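Local atomic coordinates of glucose 1-dehydrogenase (Haloferax mediterranei, PDB entry 2VWP), a protein that catalyses the zinc-dependent oxidation of D-glucose and some other aldose sugars, using NADP(+) in preference to NAD(+) as electron acceptor. Residues D244-A249 with V260-P265; S175-G180 with Y203-R208. All coordinates share one frame; numbering follows the deposited sequence.

Contact 1: D244-A249 with V260-P265; sequences DFIYEA and VQALAP. With NDP (NADPH dihydro-nicotinamide-adenine-dinucleotide phosphate), chain B.
Asp244 OD2 is gripped by two backbone N-H groups, those of Ser174 and Ser175, while OD1 faces Ala264 and a water. OD1 lies 2.7 Å from the oxygen of this water, which can donate a hydrogen bond to it. The same water lies 3.0 Å from Pro265 O and can donate to it as well, though acceptors elsewhere compete for its protons, so the water bridge from Asp244 OD1 to Pro265 O may not be made at both ends all the time. With CG beside the backbone N (chi1 -61°), the carboxylate turns back to Ala264, and OD1 rests 3.5 Å from Ala264 CB. The rest of the contact is apolar. Ile246 points its CB toward 260-265, and an extended outer chain (chi2 173°) carries CD1 onward to Ala262, the last residue of helix 253-262, and Leu263 just after it. CD1 meets Ala262 CB at 3.9 Å and Leu263 CD2 at 3.8 Å, the Ile246 and Leu263 side chains crossing at a slant. Leu263 CD2 also packs 3.8 Å from Asp244 O, so one methyl touches both side chain and backbone of the strand. Leu263 is where the chain leaves helical geometry; Lys296 NZ bonds to its carbonyl and to that of Val260. Backbone bonds from Asp244 and Ile246 to Val268 and Ala270 place the contact within a beta-alpha-beta connection of the parallel sheet. Since no direct polar bond joins the two segments, their fit rests on methyl packing, with a probable water bridge from the aspartate to Pro265 O as the polar link.

Contact 2: S175-G180 with Y203-R208; sequences SAFVLG and YCLGRR. With NDP (NADPH dihydro-nicotinamide-adenine-dinucleotide phosphate), chain B.
Leu205 spans from the neighbouring strand to the cofactor. Its CB packs 3.7 Å from Phe177 CE1; CG, set anti to the backbone N (chi1 -173°), comes to 3.9 Å from NADPH C2A, and the two methyls part there. CD1 reaches Phe177 CZ at 3.8 Å, whereas CD2 touches the same adenine atom C2A at 3.6 Å. The Phe177 ring is held on two fronts: Leu179 CD2 sits over the centre of one face, and Tyr203 O lies in plane at its edge. Beneath these side chains, strands 175-179 and 203-206 run parallel, their directions 20° apart. Four backbone bonds join the segments, among them Leu205 N to Val178 O, 2.8 Å long and fairly straight at 163°. Beyond the strand, Arg207 runs extended along the adenine, its guanidinium plane placed over N7A, and NE and NH2 both donate to O2X of the 2'-phosphate, at 3.1 and 2.9 Å. Arg208 NE and NH2 bond O3X and O1X of the same phosphate, while its NH1 forms a salt bridge with Asp212. With an alanine in place of Arg207, the two N-H groups on O2X are gone, and the phosphate would probably be held less firmly, with the adenine uncovered near N7A. Strand 175-179, ending at Gly180, helix 183-194 and strand 201-206 form the beta-alpha-beta unit of a Rossmann fold, and the two arginines after the second strand bind the 2'-phosphate of NADPH.

Overall arrangement
Contacts 1 and 2, with centres 11 Å apart, share one parallel sheet in which strands 175-179 and 243-248 are neighbours. Their join is probably hydrogen-bonded at two points: Leu179 N to Tyr247 O and Ala249 N to Leu179 O, each 2.8 Å. Ile246 ties them further, since its CG2 packs 3.8 Å from Leu179 CG while its other branch serves contact 1. Both reach NADPH at the C-terminal ends of their strands, but at different parts: contact 2 at the adenine and 2'-phosphate, contact 1, through Ala249, at the nicotinamide ribose. The helix-end packing of contact 1 is more remote; the Ile246 side chain lies about 9 Å from that of Leu272, an NADP(+)-binding residue.

Contact 1: D244-A249 with V260-P265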
# COMPACT_ATOMS: atom_id res chain seq x y z
N ASP A 244 -8.99 3.25 -10.98
CA ASP A 244 -7.76 2.47 -10.82
C ASP A 244 -6.75 3.16 -9.91
O ASP A 244 -6.06 2.50 -9.12
CB ASP A 244 -7.09 2.19 -12.16
CG ASP A 244 -7.97 1.38 -13.10
OD1 ASP A 244 -8.32 0.24 -12.75
OD2 ASP A 244 -8.28 1.88 -14.21
N PHE A 245 -6.68 4.49 -10.04
CA PHE A 245 -5.81 5.31 -9.21
C PHE A 245 -6.55 6.46 -8.56
O PHE A 245 -7.33 7.18 -9.22
CB PHE A 245 -4.60 5.82 -10.01
CG PHE A 245 -3.62 6.62 -9.18
CD1 PHE A 245 -2.94 6.02 -8.12
CD2 PHE A 245 -3.41 7.97 -9.44
CE1 PHE A 245 -2.07 6.76 -7.34
CE2 PHE A 245 -2.54 8.72 -8.66
CZ PHE A 245 -1.86 8.12 -7.61
N ILE A 246 -6.32 6.62 -7.26
CA ILE A 246 -6.85 7.74 -6.49
C ILE A 246 -5.69 8.46 -5.82
O ILE A 246 -4.84 7.84 -5.17
CB ILE A 246 -7.90 7.31 -5.43
CG1 ILE A 246 -9.18 6.79 -6.10
CG2 ILE A 246 -8.24 8.48 -4.52
CD1 ILE A 246 -10.20 6.19 -5.12
N TYR A 247 -5.65 9.78 -6.00
CA TYR A 247 -4.66 10.61 -5.35
C TYR A 247 -5.40 11.54 -4.41
O TYR A 247 -6.11 12.44 -4.87
CB TYR A 247 -3.90 11.40 -6.41
CG TYR A 247 -2.75 12.25 -5.93
CD1 TYR A 247 -2.97 13.49 -5.33
CD2 TYR A 247 -1.42 11.84 -6.14
CE1 TYR A 247 -1.91 14.29 -4.92
CE2 TYR A 247 -0.36 12.65 -5.74
CZ TYR A 247 -0.61 13.86 -5.14
OH TYR A 247 0.44 14.67 -4.74
N GLU A 248 -5.21 11.34 -3.11
CA GLU A 248 -5.90 12.12 -2.10
C GLU A 248 -5.11 13.37 -1.70
O GLU A 248 -3.98 13.28 -1.21
CB GLU A 248 -6.25 11.25 -0.89
CG GLU A 248 -6.94 12.01 0.25
CD GLU A 248 -5.97 12.72 1.15
OE1 GLU A 248 -4.96 12.11 1.54
OE2 GLU A 248 -6.24 13.88 1.51
N ALA A 249 -5.72 14.54 -1.92
CA ALA A 249 -5.12 15.83 -1.58
C ALA A 249 -6.16 16.79 -0.98
O ALA A 249 -6.21 17.99 -1.34
CB ALA A 249 -4.45 16.46 -2.82
N VAL A 260 -11.06 3.53 -0.60
CA VAL A 260 -11.03 2.06 -0.74
C VAL A 260 -12.25 1.55 -1.51
O VAL A 260 -12.12 0.72 -2.41
CB VAL A 260 -10.86 1.36 0.66
CG1 VAL A 260 -11.09 -0.17 0.57
CG2 VAL A 260 -9.47 1.67 1.23
N GLN A 261 -13.43 2.08 -1.17
CA GLN A 261 -14.67 1.73 -1.88
C GLN A 261 -14.73 2.23 -3.33
O GLN A 261 -15.26 1.54 -4.18
CB GLN A 261 -15.91 2.23 -1.13
CG GLN A 261 -16.07 1.74 0.31
CD GLN A 261 -15.88 0.23 0.48
OE1 GLN A 261 -15.12 -0.22 1.34
NE2 GLN A 261 -16.57 -0.55 -0.34
N ALA A 262 -14.19 3.42 -3.59
CA ALA A 262 -14.22 4.01 -4.94
C ALA A 262 -13.18 3.38 -5.88
O ALA A 262 -13.31 3.47 -7.11
CB ALA A 262 -14.04 5.52 -4.87
N LEU A 263 -12.18 2.72 -5.31
CA LEU A 263 -11.14 2.06 -6.10
C LEU A 263 -11.63 0.89 -6.96
O LEU A 263 -12.49 0.11 -6.53
CB LEU A 263 -9.99 1.58 -5.20
CG LEU A 263 -8.89 2.54 -4.74
CD1 LEU A 263 -7.98 1.85 -3.70
CD2 LEU A 263 -8.06 3.10 -5.94
N ALA A 264 -11.07 0.77 -8.16
CA ALA A 264 -11.23 -0.44 -8.95
C ALA A 264 -10.43 -1.58 -8.32
O ALA A 264 -9.47 -1.34 -7.55
CB ALA A 264 -10.81 -0.20 -10.40
N PRO A 265 -10.83 -2.83 -8.61
CA PRO A 265 -10.00 -3.93 -8.13
C PRO A 265 -8.55 -3.72 -8.54
O PRO A 265 -8.28 -3.31 -9.68
CB PRO A 265 -10.59 -5.15 -8.85
CG PRO A 265 -12.07 -4.76 -9.00
CD PRO A 265 -12.02 -3.31 -9.34
PA NDP B . -5.72 22.87 -0.08
O1A NDP B . -5.58 24.19 -0.75
O2A NDP B . -6.40 22.98 1.25
O5B NDP B . -6.55 21.88 -1.03
C5B NDP B . -7.52 21.03 -0.49
C4B NDP B . -8.74 21.16 -1.37
O4B NDP B . -9.59 20.09 -1.04
C3B NDP B . -9.49 22.47 -1.14
O3B NDP B . -9.59 23.20 -2.36
C2B NDP B . -10.84 22.02 -0.59
O2B NDP B . -11.94 22.67 -1.19
C1B NDP B . -10.90 20.56 -1.00
N9A NDP B . -11.71 19.76 -0.07
C8A NDP B . -11.56 19.58 1.29
N7A NDP B . -12.55 18.76 1.71
C5A NDP B . -13.33 18.43 0.64
C6A NDP B . -14.47 17.64 0.48
N6A NDP B . -15.11 17.13 1.53
N1A NDP B . -15.01 17.52 -0.79
C2A NDP B . -14.47 18.15 -1.88
N3A NDP B . -13.35 18.92 -1.72
C4A NDP B . -12.80 19.06 -0.49
O3 NDP B . -4.24 22.21 0.06
PN NDP B . -3.23 21.68 -1.12
O1N NDP B . -3.92 21.29 -2.37
O2N NDP B . -2.07 22.60 -1.26
O5D NDP B . -2.78 20.34 -0.33
C5D NDP B . -3.72 19.28 -0.17
C4D NDP B . -3.52 18.44 1.11
O4D NDP B . -2.28 17.76 1.03
C3D NDP B . -3.52 19.24 2.42
O3D NDP B . -4.12 18.48 3.46
C2D NDP B . -2.05 19.39 2.74
O2D NDP B . -1.81 19.42 4.12
C1D NDP B . -1.47 18.13 2.12
N1N NDP B . -0.09 18.28 1.65
C2N NDP B . 0.72 17.20 1.84
C3N NDP B . 1.99 17.11 1.30
C7N NDP B . 2.81 15.87 1.57
O7N NDP B . 4.16 15.90 1.25
N7N NDP B . 2.23 14.77 2.09
C4N NDP B . 2.56 18.26 0.47
C5N NDP B . 1.57 19.40 0.32
C6N NDP B . 0.30 19.36 0.91
P2B NDP B . -12.55 24.05 -0.62
O1X NDP B . -11.53 25.15 -0.70
O2X NDP B . -12.91 23.89 0.84
O3X NDP B . -13.74 24.26 -1.54
O HOH W 1 -6.80 -1.06 -10.90

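Contact 2: S175-G180 with Y203-R208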
# COMPACT_ATOMS: atom_id res chain seq x y z
N SER A 175 -8.29 4.72 -15.40
CA SER A 175 -8.89 5.88 -14.73
C SER A 175 -8.09 6.43 -13.55
O SER A 175 -7.44 5.67 -12.81
CB SER A 175 -10.33 5.58 -14.27
OG SER A 175 -10.39 4.37 -13.53
N ALA A 176 -8.15 7.75 -13.38
CA ALA A 176 -7.54 8.39 -12.22
C ALA A 176 -8.44 9.49 -11.66
O ALA A 176 -9.10 10.23 -12.40
CB ALA A 176 -6.12 8.93 -12.54
N PHE A 177 -8.42 9.59 -10.34
CA PHE A 177 -9.32 10.46 -9.61
C PHE A 177 -8.50 11.24 -8.58
O PHE A 177 -7.96 10.65 -7.63
CB PHE A 177 -10.39 9.57 -8.95
CG PHE A 177 -11.51 10.32 -8.25
CD1 PHE A 177 -11.81 11.67 -8.55
CD2 PHE A 177 -12.32 9.64 -7.33
CE1 PHE A 177 -12.86 12.33 -7.92
CE2 PHE A 177 -13.38 10.31 -6.67
CZ PHE A 177 -13.65 11.64 -6.98
N VAL A 178 -8.37 12.55 -8.78
CA VAL A 178 -7.72 13.41 -7.80
C VAL A 178 -8.76 13.97 -6.82
O VAL A 178 -9.74 14.59 -7.23
CB VAL A 178 -6.96 14.60 -8.44
CG1 VAL A 178 -6.36 15.50 -7.35
CG2 VAL A 178 -5.87 14.11 -9.40
N LEU A 179 -8.54 13.76 -5.53
CA LEU A 179 -9.42 14.33 -4.55
C LEU A 179 -8.80 15.63 -4.10
O LEU A 179 -7.73 15.63 -3.49
CB LEU A 179 -9.61 13.37 -3.36
CG LEU A 179 -9.80 11.88 -3.66
CD1 LEU A 179 -10.04 11.11 -2.36
CD2 LEU A 179 -10.94 11.67 -4.61
N GLY A 180 -9.45 16.76 -4.41
CA GLY A 180 -8.87 18.06 -4.03
C GLY A 180 -8.56 18.94 -5.21
O GLY A 180 -7.97 18.48 -6.21
N TYR A 203 -10.65 12.48 -13.29
CA TYR A 203 -11.66 13.09 -12.45
C TYR A 203 -10.98 13.87 -11.34
O TYR A 203 -9.89 13.51 -10.90
CB TYR A 203 -12.58 12.02 -11.83
CG TYR A 203 -13.21 11.08 -12.82
CD1 TYR A 203 -12.49 10.01 -13.36
CD2 TYR A 203 -14.55 11.25 -13.21
CE1 TYR A 203 -13.08 9.14 -14.28
CE2 TYR A 203 -15.14 10.38 -14.13
CZ TYR A 203 -14.41 9.34 -14.66
OH TYR A 203 -15.00 8.48 -15.56
N CYS A 204 -11.61 14.95 -10.89
CA CYS A 204 -11.10 15.73 -9.78
C CYS A 204 -12.26 16.19 -8.91
O CYS A 204 -13.25 16.76 -9.41
CB CYS A 204 -10.27 16.95 -10.26
SG CYS A 204 -9.63 18.01 -8.94
N LEU A 205 -12.11 15.94 -7.60
CA LEU A 205 -13.13 16.24 -6.61
C LEU A 205 -12.93 17.61 -5.99
O LEU A 205 -11.82 17.97 -5.58
CB LEU A 205 -13.12 15.16 -5.51
CG LEU A 205 -14.26 15.24 -4.48
CD1 LEU A 205 -15.41 14.37 -4.96
CD2 LEU A 205 -13.80 14.81 -3.08
N GLY A 206 -14.01 18.37 -5.92
CA GLY A 206 -14.01 19.66 -5.26
C GLY A 206 -15.41 19.91 -4.71
O GLY A 206 -16.26 19.00 -4.72
N ARG A 207 -15.65 21.12 -4.22
CA ARG A 207 -16.98 21.49 -3.73
C ARG A 207 -17.28 22.98 -3.98
O ARG A 207 -17.72 23.69 -3.10
CB ARG A 207 -17.12 21.11 -2.25
CG ARG A 207 -16.03 21.65 -1.39
CD ARG A 207 -16.09 21.08 -0.00
NE ARG A 207 -15.03 21.66 0.83
CZ ARG A 207 -14.80 21.31 2.09
NH1 ARG A 207 -15.56 20.39 2.67
NH2 ARG A 207 -13.82 21.89 2.77
N ARG A 208 -17.04 23.42 -5.21
CA ARG A 208 -17.20 24.82 -5.58
C ARG A 208 -18.46 25.00 -6.40
O ARG A 208 -18.90 24.07 -7.08
CB ARG A 208 -16.00 25.31 -6.40
CG ARG A 208 -14.66 25.12 -5.69
CD ARG A 208 -14.52 26.11 -4.57
NE ARG A 208 -13.24 26.01 -3.88
CZ ARG A 208 -12.11 26.61 -4.25
NH1 ARG A 208 -12.06 27.35 -5.37
NH2 ARG A 208 -11.01 26.45 -3.52
PA NDP B . -5.72 22.87 -0.08
O1A NDP B . -5.58 24.19 -0.75
O2A NDP B . -6.40 22.98 1.25
O5B NDP B . -6.55 21.88 -1.03
C5B NDP B . -7.52 21.03 -0.49
C4B NDP B . -8.74 21.16 -1.37
O4B NDP B . -9.59 20.09 -1.04
C3B NDP B . -9.49 22.47 -1.14
O3B NDP B . -9.59 23.20 -2.36
C2B NDP B . -10.84 22.02 -0.59
O2B NDP B . -11.94 22.67 -1.19
C1B NDP B . -10.90 20.56 -1.00
N9A NDP B . -11.71 19.76 -0.07
C8A NDP B . -11.56 19.58 1.29
N7A NDP B . -12.55 18.76 1.71
C5A NDP B . -13.33 18.43 0.64
C6A NDP B . -14.47 17.64 0.48
N6A NDP B . -15.11 17.13 1.53
N1A NDP B . -15.01 17.52 -0.79
C2A NDP B . -14.47 18.15 -1.88
N3A NDP B . -13.35 18.92 -1.72
C4A NDP B . -12.80 19.06 -0.49
O3 NDP B . -4.24 22.21 0.06
PN NDP B . -3.23 21.68 -1.12
O1N NDP B . -3.92 21.29 -2.37
O2N NDP B . -2.07 22.60 -1.26
O5D NDP B . -2.78 20.34 -0.33
C5D NDP B . -3.72 19.28 -0.17
C4D NDP B . -3.52 18.44 1.11
O4D NDP B . -2.28 17.76 1.03
C3D NDP B . -3.52 19.24 2.42
O3D NDP B . -4.12 18.48 3.46
C2D NDP B . -2.05 19.39 2.74
O2D NDP B . -1.81 19.42 4.12
C1D NDP B . -1.47 18.13 2.12
N1N NDP B . -0.09 18.28 1.65
C2N NDP B . 0.72 17.20 1.84
C3N NDP B . 1.99 17.11 1.30
C7N NDP B . 2.81 15.87 1.57
O7N NDP B . 4.16 15.90 1.25
N7N NDP B . 2.23 14.77 2.09
C4N NDP B . 2.56 18.26 0.47
C5N NDP B . 1.57 19.40 0.32
C6N NDP B . 0.30 19.36 0.91
P2B NDP B . -12.55 24.05 -0.62
O1X NDP B . -11.53 25.15 -0.70
O2X NDP B . -12.91 23.89 0.84
O3X NDP B . -13.74 24.26 -1.54